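Local coordinates for D-alanyl transferase DltD (PDB 6PFX), which probably takes part in lipoteichoic acid biosynthesis in the Gram-positive cell envelope, as a D-alanyl transferase acting in the D-alanylation of the polymer, at residues 125-130 with 182-187; 225-230 with 350-355; 239-244 with 298-303. All blocks are in the same frame, centred on the assembly; numbering follows the deposited sequence.

Contact 1. Residues 125-130 with 182-187; sequences QTYDWL and SQWNML
Tyr127 and Trp184 reach across the gap between two helices with different first torsions: the phenol swings to the side of its own backbone N (chi1 -66°), whereas the indole CG lies anti to its N (chi1 -171°). The two side chains run past each other in opposite directions, and the closest carbon contact is Tyr127 CB to Trp184 CD1 at 3.5 Å. Each ring ends on a polar group of the other helix. Tyr127 OH donates to Gln183 OE1 over 2.7 Å, approaching from above the amide plane, not along a lone pair; the ring and amide planes are steeply inclined, 73° apart. Trp184 NE1 donates to Asp128 OD1 at 2.9 Å, with the oxygen lying in the indole plane and taking the hydrogen on its anti side, tilted out of the carboxylate plane. Leu187 CD1 adds a looser apolar touch on Tyr127 CD2, 4.2 Å away. The phenol oxygen is gripped twice, since Asn156 also bonds to it, while Phe131 stacks on the Trp184 ring. The segment axes approach to 10.2 Å, so it is long side chains that bridge the helices. In this surface contact helix 123-132 faces helix 181-193 with Tyr127, while Asp128 starts away from it and brings only its carboxylate round; Trp129 and Leu130 turn to helices 138-147 and 157-167.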
loop_
_atom_site.group_PDB
_atom_site.type_symbol
_atom_site.label_atom_id
_atom_site.label_comp_id
_atom_site.label_asym_id
_atom_site.label_seq_id
_atom_site.Cartn_x
_atom_site.Cartn_y
_atom_site.Cartn_z
ATOM N N GLN A 125 14.125 7.085 -8.350
ATOM C CA GLN A 125 14.101 5.872 -7.544
ATOM C C GLN A 125 14.575 4.669 -8.338
ATOM O O GLN A 125 15.189 3.758 -7.766
ATOM C CB GLN A 125 12.686 5.653 -7.015
ATOM C CG GLN A 125 12.282 6.715 -6.009
ATOM C CD GLN A 125 10.865 6.561 -5.525
ATOM O OE1 GLN A 125 10.066 5.823 -6.102
ATOM N NE2 GLN A 125 10.544 7.259 -4.447
ATOM N N THR A 126 14.296 4.640 -9.644
ATOM C CA THR A 126 14.807 3.571 -10.495
ATOM C C THR A 126 16.329 3.601 -10.527
ATOM O O THR A 126 16.987 2.569 -10.342
ATOM C CB THR A 126 14.224 3.704 -11.904
ATOM O OG1 THR A 126 12.792 3.676 -11.850
ATOM C CG2 THR A 126 14.706 2.569 -12.792
ATOM N N TYR A 127 16.907 4.790 -10.724
ATOM C CA TYR A 127 18.358 4.910 -10.735
ATOM C C TYR A 127 18.935 4.622 -9.353
ATOM O O TYR A 127 20.000 4.003 -9.233
ATOM C CB TYR A 127 18.765 6.307 -11.202
ATOM C CG TYR A 127 18.446 6.659 -12.641
ATOM C CD1 TYR A 127 17.822 5.756 -13.489
ATOM C CD2 TYR A 127 18.788 7.908 -13.149
ATOM C CE1 TYR A 127 17.541 6.085 -14.790
ATOM C CE2 TYR A 127 18.520 8.238 -14.460
ATOM C CZ TYR A 127 17.887 7.326 -15.268
ATOM O OH TYR A 127 17.595 7.642 -16.567
ATOM N N ASP A 128 18.241 5.056 -8.296
ATOM C CA ASP A 128 18.655 4.693 -6.949
ATOM C C ASP A 128 18.883 3.187 -6.850
ATOM O O ASP A 128 19.892 2.723 -6.307
ATOM C CB ASP A 128 17.574 5.071 -5.930
ATOM C CG ASP A 128 17.565 6.551 -5.559
ATOM O OD1 ASP A 128 18.544 7.275 -5.829
ATOM O OD2 ASP A 128 16.544 6.980 -4.978
ATOM N N TRP A 129 17.919 2.410 -7.349
ATOM C CA TRP A 129 18.013 0.956 -7.303
ATOM C C TRP A 129 19.216 0.468 -8.092
ATOM O O TRP A 129 20.034 -0.305 -7.583
ATOM C CB TRP A 129 16.716 0.378 -7.865
ATOM C CG TRP A 129 16.805 -1.019 -8.367
ATOM C CD1 TRP A 129 17.191 -2.129 -7.664
ATOM C CD2 TRP A 129 16.455 -1.477 -9.681
ATOM N NE1 TRP A 129 17.115 -3.243 -8.471
ATOM C CE2 TRP A 129 16.669 -2.867 -9.711
ATOM C CE3 TRP A 129 15.992 -0.844 -10.837
ATOM C CZ2 TRP A 129 16.433 -3.637 -10.854
ATOM C CZ3 TRP A 129 15.759 -1.611 -11.971
ATOM C CH2 TRP A 129 15.979 -2.991 -11.968
ATOM N N LEU A 130 19.365 0.943 -9.328
ATOM C CA LEU A 130 20.455 0.470 -10.173
ATOM C C LEU A 130 21.813 0.733 -9.535
ATOM O O LEU A 130 22.699 -0.128 -9.575
ATOM C CB LEU A 130 20.384 1.133 -11.546
ATOM C CG LEU A 130 19.187 0.755 -12.412
ATOM C CD1 LEU A 130 19.155 1.570 -13.699
ATOM C CD2 LEU A 130 19.188 -0.718 -12.756
ATOM N N SER A 182 25.099 11.459 -14.510
ATOM C CA SER A 182 24.844 12.891 -14.611
ATOM C C SER A 182 23.365 13.192 -14.397
ATOM O O SER A 182 23.004 14.071 -13.606
ATOM C CB SER A 182 25.315 13.415 -15.965
ATOM O OG SER A 182 25.202 14.824 -16.002
ATOM N N GLN A 183 22.491 12.457 -15.088
ATOM C CA GLN A 183 21.055 12.634 -14.898
ATOM C C GLN A 183 20.645 12.328 -13.462
ATOM O O GLN A 183 19.828 13.048 -12.875
ATOM C CB GLN A 183 20.301 11.726 -15.869
ATOM C CG GLN A 183 18.788 11.897 -15.837
ATOM C CD GLN A 183 18.057 10.992 -16.823
ATOM O OE1 GLN A 183 18.609 10.007 -17.323
ATOM N NE2 GLN A 183 16.804 11.331 -17.109
ATOM N N TRP A 184 21.193 11.258 -12.883
ATOM C CA TRP A 184 20.862 10.899 -11.507
ATOM C C TRP A 184 21.182 12.042 -10.556
ATOM O O TRP A 184 20.353 12.411 -9.715
ATOM C CB TRP A 184 21.640 9.643 -11.115
ATOM C CG TRP A 184 21.271 9.009 -9.808
ATOM C CD1 TRP A 184 20.026 8.901 -9.257
ATOM C CD2 TRP A 184 22.171 8.371 -8.898
ATOM N NE1 TRP A 184 20.100 8.232 -8.059
ATOM C CE2 TRP A 184 21.407 7.899 -7.815
ATOM C CE3 TRP A 184 23.551 8.150 -8.895
ATOM C CZ2 TRP A 184 21.979 7.223 -6.739
ATOM C CZ3 TRP A 184 24.114 7.484 -7.829
ATOM C CH2 TRP A 184 23.332 7.027 -6.766
ATOM N N ASN A 185 22.384 12.615 -10.672
ATOM C CA ASN A 185 22.788 13.681 -9.762
ATOM C C ASN A 185 21.870 14.884 -9.910
ATOM O O ASN A 185 21.490 15.516 -8.918
ATOM C CB ASN A 185 24.240 14.078 -10.038
ATOM C CG ASN A 185 25.235 13.008 -9.612
ATOM O OD1 ASN A 185 24.925 12.146 -8.791
ATOM N ND2 ASN A 185 26.440 13.067 -10.166
ATOM N N MET A 186 21.494 15.203 -11.148
ATOM C CA MET A 186 20.565 16.297 -11.402
ATOM C C MET A 186 19.244 16.049 -10.695
ATOM O O MET A 186 18.714 16.937 -10.014
ATOM C CB MET A 186 20.370 16.421 -12.915
ATOM C CG MET A 186 19.190 17.261 -13.374
ATOM S SD MET A 186 19.271 17.665 -15.143
ATOM C CE MET A 186 19.083 16.064 -15.933
ATOM N N LEU A 187 18.710 14.833 -10.824
ATOM C CA LEU A 187 17.452 14.497 -10.169
ATOM C C LEU A 187 17.580 14.587 -8.653
ATOM O O LEU A 187 16.638 15.002 -7.969
ATOM C CB LEU A 187 17.005 13.102 -10.608
ATOM C CG LEU A 187 16.733 12.903 -12.103
ATOM C CD1 LEU A 187 16.627 11.426 -12.439
ATOM C CD2 LEU A 187 15.470 13.648 -12.514
#

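Contact 2. Residues 225-230 with 350-355; sequences LANQIG and GWKGWL
Ala226 and Trp351 mark the closest approach of two nearly antiparallel helices in this SGNH-hydrolase-clan protein, their CA atoms 5.2 Å apart and the segment axes at 155°. Trp351 lays one ring face against the backbone of Gly230, whose CA stands 3.9 Å from the centroid of the six-membered ring and 15° off its normal, which meets the definition of a CH-pi contact. Ile229 points its CG2 branch at the pyrrole part of the same indole, reaching Trp351 CD1 at 3.7 Å. Ala226, one turn before Gly230, meets the base of the side chain and not the ring: its CB lies 3.8 Å from Trp351 CB, and this methyl also supports the aliphatic run of Lys352. That lysine does not extend: bends at its second and third torsions fold it over Ala226 and past Asn227, and its ammonium group is hydrogen-bonded to Ser223, one turn before Asn227 on helix 219-233. No hydrogen bond joins the two segments, so the evidence here is for apolar packing. Gly350 is the N-cap residue of helix 351-365, and Trp351 follows it directly; the indole lies near, without touching, a probable Ser46-His348-Asp345 triad. Beside the bent lysine, Asn227 OD1 lies 3.5 Å from Lys352 CD, a contact with methylene carbon.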
loop_
_atom_site.group_PDB
_atom_site.type_symbol
_atom_site.label_atom_id
_atom_site.label_comp_id
_atom_site.label_asym_id
_atom_site.label_seq_id
_atom_site.Cartn_x
_atom_site.Cartn_y
_atom_site.Cartn_z
ATOM N N LEU A 225 -19.455 6.052 18.266
ATOM C CA LEU A 225 -19.301 7.264 17.474
ATOM C C LEU A 225 -19.131 6.922 16.001
ATOM O O LEU A 225 -19.712 7.588 15.135
ATOM C CB LEU A 225 -18.117 8.084 17.989
ATOM C CG LEU A 225 -17.785 9.346 17.193
ATOM C CD1 LEU A 225 -18.857 10.380 17.315
ATOM C CD2 LEU A 225 -16.447 9.922 17.658
ATOM N N ALA A 226 -18.354 5.877 15.693
ATOM C CA ALA A 226 -18.177 5.479 14.299
ATOM C C ALA A 226 -19.503 5.059 13.670
ATOM O O ALA A 226 -19.767 5.351 12.494
ATOM C CB ALA A 226 -17.136 4.361 14.184
ATOM N N ASN A 227 -20.337 4.345 14.429
ATOM C CA ASN A 227 -21.645 3.955 13.925
ATOM C C ASN A 227 -22.541 5.171 13.738
ATOM O O ASN A 227 -23.294 5.244 12.759
ATOM C CB ASN A 227 -22.300 2.952 14.872
ATOM C CG ASN A 227 -21.723 1.562 14.746
ATOM O OD1 ASN A 227 -21.205 1.175 13.698
ATOM N ND2 ASN A 227 -21.857 0.783 15.804
ATOM N N GLN A 228 -22.460 6.150 14.651
ATOM C CA GLN A 228 -23.285 7.345 14.500
ATOM C C GLN A 228 -22.877 8.141 13.267
ATOM O O GLN A 228 -23.730 8.562 12.478
ATOM C CB GLN A 228 -23.215 8.230 15.741
ATOM C CG GLN A 228 -23.830 7.626 16.985
ATOM C CD GLN A 228 -23.465 8.390 18.252
ATOM O OE1 GLN A 228 -22.479 9.127 18.288
ATOM N NE2 GLN A 228 -24.264 8.215 19.298
ATOM N N ILE A 229 -21.573 8.329 13.067
ATOM C CA ILE A 229 -21.111 9.077 11.908
ATOM C C ILE A 229 -21.426 8.311 10.630
ATOM O O ILE A 229 -21.925 8.887 9.655
ATOM C CB ILE A 229 -19.613 9.395 12.064
ATOM C CG1 ILE A 229 -19.404 10.323 13.266
ATOM C CG2 ILE A 229 -19.074 10.034 10.808
ATOM C CD1 ILE A 229 -17.938 10.554 13.634
ATOM N N GLY A 230 -21.160 7.004 10.611
ATOM C CA GLY A 230 -21.470 6.223 9.426
ATOM C C GLY A 230 -22.935 6.315 9.054
ATOM O O GLY A 230 -23.285 6.506 7.887
ATOM N N GLY A 350 -13.260 2.684 6.099
ATOM C CA GLY A 350 -14.066 3.758 6.630
ATOM C C GLY A 350 -14.058 3.694 8.155
ATOM O O GLY A 350 -13.209 3.123 8.765
ATOM N N TRP A 351 -15.118 4.284 8.729
ATOM C CA TRP A 351 -15.112 4.594 10.162
ATOM C C TRP A 351 -14.865 3.355 11.027
ATOM O O TRP A 351 -13.922 3.311 11.831
ATOM C CB TRP A 351 -16.435 5.273 10.524
ATOM C CG TRP A 351 -16.805 6.389 9.572
ATOM C CD1 TRP A 351 -16.452 7.703 9.675
ATOM C CD2 TRP A 351 -17.587 6.277 8.368
ATOM N NE1 TRP A 351 -16.953 8.414 8.609
ATOM C CE2 TRP A 351 -17.663 7.567 7.799
ATOM C CE3 TRP A 351 -18.224 5.210 7.713
ATOM C CZ2 TRP A 351 -18.362 7.824 6.617
ATOM C CZ3 TRP A 351 -18.926 5.467 6.536
ATOM C CH2 TRP A 351 -18.981 6.766 5.999
ATOM N N LYS A 352 -15.700 2.335 10.884
ATOM C CA LYS A 352 -15.542 1.150 11.716
ATOM C C LYS A 352 -14.326 0.333 11.311
ATOM O O LYS A 352 -13.721 -0.335 12.165
ATOM C CB LYS A 352 -16.832 0.336 11.652
ATOM C CG LYS A 352 -17.941 0.959 12.503
ATOM C CD LYS A 352 -17.815 0.589 13.959
ATOM C CE LYS A 352 -18.181 -0.869 14.188
ATOM N NZ LYS A 352 -17.647 -1.377 15.481
ATOM N N GLY A 353 -13.957 0.387 10.030
ATOM C CA GLY A 353 -12.840 -0.402 9.547
ATOM C C GLY A 353 -11.514 0.116 10.058
ATOM O O GLY A 353 -10.682 -0.651 10.552
ATOM N N TRP A 354 -11.302 1.433 9.955
ATOM C CA TRP A 354 -10.116 2.034 10.556
ATOM C C TRP A 354 -10.097 1.833 12.069
ATOM O O TRP A 354 -9.032 1.633 12.657
ATOM C CB TRP A 354 -10.005 3.519 10.195
ATOM C CG TRP A 354 -9.441 3.771 8.828
ATOM C CD1 TRP A 354 -10.026 4.481 7.811
ATOM C CD2 TRP A 354 -8.169 3.328 8.323
ATOM N NE1 TRP A 354 -9.195 4.507 6.714
ATOM C CE2 TRP A 354 -8.053 3.805 7.001
ATOM C CE3 TRP A 354 -7.111 2.585 8.866
ATOM C CZ2 TRP A 354 -6.930 3.554 6.213
ATOM C CZ3 TRP A 354 -5.999 2.339 8.083
ATOM C CH2 TRP A 354 -5.918 2.824 6.772
ATOM N N LEU A 355 -11.253 1.896 12.726
ATOM C CA LEU A 355 -11.242 1.629 14.158
ATOM C C LEU A 355 -10.836 0.187 14.434
ATOM O O LEU A 355 -10.036 -0.068 15.343
ATOM C CB LEU A 355 -12.594 1.939 14.781
ATOM C CG LEU A 355 -12.703 1.636 16.272
ATOM C CD1 LEU A 355 -11.758 2.525 17.059
ATOM C CD2 LEU A 355 -14.129 1.784 16.793
#

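Contact 3. Residues 239-244 with 298-303; sequences FGLKND and EKWSDY
An aromatic cluster of Phe239, Trp300 and Tyr303 joins the loop that leads into helix 243-250 to the short helix 298-304. Phe239 is shared by the other two rings. Trp300 presents the edge of its six-membered ring to one phenyl face in a T-shaped pair, with centroids 5.2 Å apart and planes at 83°; the nearest atoms are Trp300 CE3 and Phe239 CG, at 3.9 Å. Tyr303 is inclined differently: its ring makes an oblique 42° with the phenyl, and Phe239 CZ lies over the phenol face, while Phe239 CE1 meets Tyr303 CB at 3.6 Å. Trp300 and Tyr303 both carry CG anti to the backbone N (chi1 -176° in each), and being three residues apart on the helix they project to the same flank, where the phenyl packs against both. Leu241 CD1 extends the apolar patch, 4.2 Å from Trp300 CE3, and its side chain also touches the probable Ser-His-Asp triad. Beside the cluster, Lys299 CB passes 3.6 Å from Phe239 O, an oxygen that accepts a hydrogen bond from Asn297. Gly240, with a positive phi, turns the chain between Phe239 and Leu241. Because no hydrogen bond crosses between the segments, their association rests on ring and aliphatic packing; Tyr303 OH instead hydrogen-bonds Glu254 O, a bond that probably helps to hold the phenol in its orientation against Phe239.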
loop_
_atom_site.group_PDB
_atom_site.type_symbol
_atom_site.label_atom_id
_atom_site.label_comp_id
_atom_site.label_asym_id
_atom_site.label_seq_id
_atom_site.Cartn_x
_atom_site.Cartn_y
_atom_site.Cartn_z
ATOM N N PHE A 239 -26.829 1.163 -0.051
ATOM C CA PHE A 239 -25.650 0.316 -0.049
ATOM C C PHE A 239 -24.668 0.634 1.065
ATOM O O PHE A 239 -23.615 -0.007 1.140
ATOM C CB PHE A 239 -24.909 0.420 -1.388
ATOM C CG PHE A 239 -25.759 0.104 -2.571
ATOM C CD1 PHE A 239 -26.274 -1.157 -2.739
ATOM C CD2 PHE A 239 -26.032 1.072 -3.520
ATOM C CE1 PHE A 239 -27.067 -1.450 -3.842
ATOM C CE2 PHE A 239 -26.815 0.788 -4.620
ATOM C CZ PHE A 239 -27.335 -0.474 -4.779
ATOM N N GLY A 240 -24.958 1.612 1.909
ATOM C CA GLY A 240 -24.007 1.981 2.937
ATOM C C GLY A 240 -22.831 2.783 2.437
ATOM O O GLY A 240 -21.789 2.814 3.102
ATOM N N LEU A 241 -22.967 3.442 1.287
ATOM C CA LEU A 241 -21.889 4.227 0.701
ATOM C C LEU A 241 -21.988 5.669 1.180
ATOM O O LEU A 241 -23.087 6.201 1.367
ATOM C CB LEU A 241 -21.958 4.209 -0.831
ATOM C CG LEU A 241 -21.968 2.837 -1.492
ATOM C CD1 LEU A 241 -22.265 2.935 -2.989
ATOM C CD2 LEU A 241 -20.643 2.135 -1.275
ATOM N N LYS A 242 -20.838 6.302 1.391
ATOM C CA LYS A 242 -20.844 7.709 1.765
ATOM C C LYS A 242 -21.598 8.509 0.711
ATOM O O LYS A 242 -21.380 8.322 -0.491
ATOM C CB LYS A 242 -19.405 8.206 1.886
ATOM C CG LYS A 242 -19.296 9.604 2.420
ATOM C CD LYS A 242 -17.907 9.890 2.976
ATOM C CE LYS A 242 -17.833 11.291 3.538
ATOM N NZ LYS A 242 -18.008 12.325 2.489
ATOM N N ASN A 243 -22.469 9.418 1.168
ATOM C CA ASN A 243 -23.356 10.156 0.272
ATOM C C ASN A 243 -22.629 10.766 -0.928
ATOM O O ASN A 243 -23.064 10.587 -2.068
ATOM C CB ASN A 243 -24.135 11.219 1.053
ATOM C CG ASN A 243 -25.179 10.615 1.964
ATOM O OD1 ASN A 243 -25.344 9.400 2.012
ATOM N ND2 ASN A 243 -25.889 11.464 2.699
ATOM N N ASP A 244 -21.533 11.504 -0.707
ATOM C CA ASP A 244 -20.924 12.194 -1.847
ATOM C C ASP A 244 -20.312 11.206 -2.836
ATOM O O ASP A 244 -20.332 11.451 -4.047
ATOM C CB ASP A 244 -19.930 13.266 -1.391
ATOM C CG ASP A 244 -18.729 12.699 -0.667
ATOM O OD1 ASP A 244 -18.817 11.572 -0.149
ATOM O OD2 ASP A 244 -17.690 13.395 -0.599
ATOM N N GLU A 298 -20.542 -5.730 1.719
ATOM C CA GLU A 298 -21.391 -6.815 1.239
ATOM C C GLU A 298 -22.676 -6.303 0.594
ATOM O O GLU A 298 -23.190 -6.931 -0.335
ATOM C CB GLU A 298 -21.715 -7.801 2.361
ATOM C CG GLU A 298 -22.224 -9.141 1.836
ATOM C CD GLU A 298 -22.497 -10.139 2.938
ATOM O OE1 GLU A 298 -22.974 -11.246 2.621
ATOM O OE2 GLU A 298 -22.237 -9.815 4.118
ATOM N N LYS A 299 -23.209 -5.167 1.043
ATOM C CA LYS A 299 -24.389 -4.624 0.376
ATOM C C LYS A 299 -24.065 -4.279 -1.070
ATOM O O LYS A 299 -24.890 -4.465 -1.971
ATOM C CB LYS A 299 -24.909 -3.400 1.117
ATOM C CG LYS A 299 -25.595 -3.737 2.424
ATOM C CD LYS A 299 -26.032 -2.489 3.160
ATOM C CE LYS A 299 -26.626 -2.858 4.509
ATOM N NZ LYS A 299 -26.918 -1.678 5.367
ATOM N N TRP A 300 -22.845 -3.795 -1.311
ATOM C CA TRP A 300 -22.406 -3.467 -2.658
ATOM C C TRP A 300 -22.088 -4.716 -3.474
ATOM O O TRP A 300 -22.510 -4.819 -4.627
ATOM C CB TRP A 300 -21.171 -2.568 -2.588
ATOM C CG TRP A 300 -20.717 -2.121 -3.919
ATOM C CD1 TRP A 300 -19.510 -2.380 -4.520
ATOM C CD2 TRP A 300 -21.473 -1.346 -4.852
ATOM N NE1 TRP A 300 -19.473 -1.797 -5.768
ATOM C CE2 TRP A 300 -20.668 -1.162 -5.992
ATOM C CE3 TRP A 300 -22.756 -0.786 -4.833
ATOM C CZ2 TRP A 300 -21.101 -0.439 -7.092
ATOM C CZ3 TRP A 300 -23.179 -0.078 -5.925
ATOM C CH2 TRP A 300 -22.357 0.092 -7.037
ATOM N N SER A 301 -21.368 -5.688 -2.909
ATOM C CA SER A 301 -21.086 -6.901 -3.674
ATOM C C SER A 301 -22.364 -7.688 -3.952
ATOM O O SER A 301 -22.466 -8.352 -4.989
ATOM C CB SER A 301 -20.035 -7.763 -2.963
ATOM O OG SER A 301 -20.457 -8.160 -1.672
ATOM N N ASP A 302 -23.345 -7.634 -3.045
ATOM C CA ASP A 302 -24.634 -8.248 -3.339
ATOM C C ASP A 302 -25.218 -7.666 -4.622
ATOM O O ASP A 302 -25.789 -8.387 -5.449
ATOM C CB ASP A 302 -25.613 -7.995 -2.191
ATOM C CG ASP A 302 -25.401 -8.908 -0.989
ATOM O OD1 ASP A 302 -24.614 -9.880 -1.035
ATOM O OD2 ASP A 302 -26.055 -8.626 0.036
ATOM N N TYR A 303 -25.076 -6.354 -4.802
ATOM C CA TYR A 303 -25.638 -5.691 -5.970
ATOM C C TYR A 303 -24.823 -5.953 -7.231
ATOM O O TYR A 303 -25.390 -6.263 -8.286
ATOM C CB TYR A 303 -25.731 -4.189 -5.713
ATOM C CG TYR A 303 -26.387 -3.410 -6.814
ATOM C CD1 TYR A 303 -27.715 -3.616 -7.124
ATOM C CD2 TYR A 303 -25.696 -2.449 -7.526
ATOM C CE1 TYR A 303 -28.325 -2.914 -8.112
ATOM C CE2 TYR A 303 -26.307 -1.728 -8.531
ATOM C CZ TYR A 303 -27.633 -1.970 -8.813
ATOM O OH TYR A 303 -28.295 -1.284 -9.803
#

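From the N terminus, contact 1 comes first: 125-130 returns to 182-187 across 51 residues, mostly helical, joining helices 123-132 and 181-193 before either of the others begins. Contact 2 opens at 225-230 and closes at 350-355, joining helices 219-233 and 351-365. Within that span lies the whole of contact 3, which ties the loop before helix 243-250 to helix 298-304; its two ends enclose strand 288-293 of the central parallel sheet. The inner and outer pairs touch, Trp351 CZ2 lying 4.2 Å from Lys242 CD, and their centres are about 15 Å apart. Contact 1 has its centre about 43 Å from that of contact 2, on the opposite side of the chain's centre.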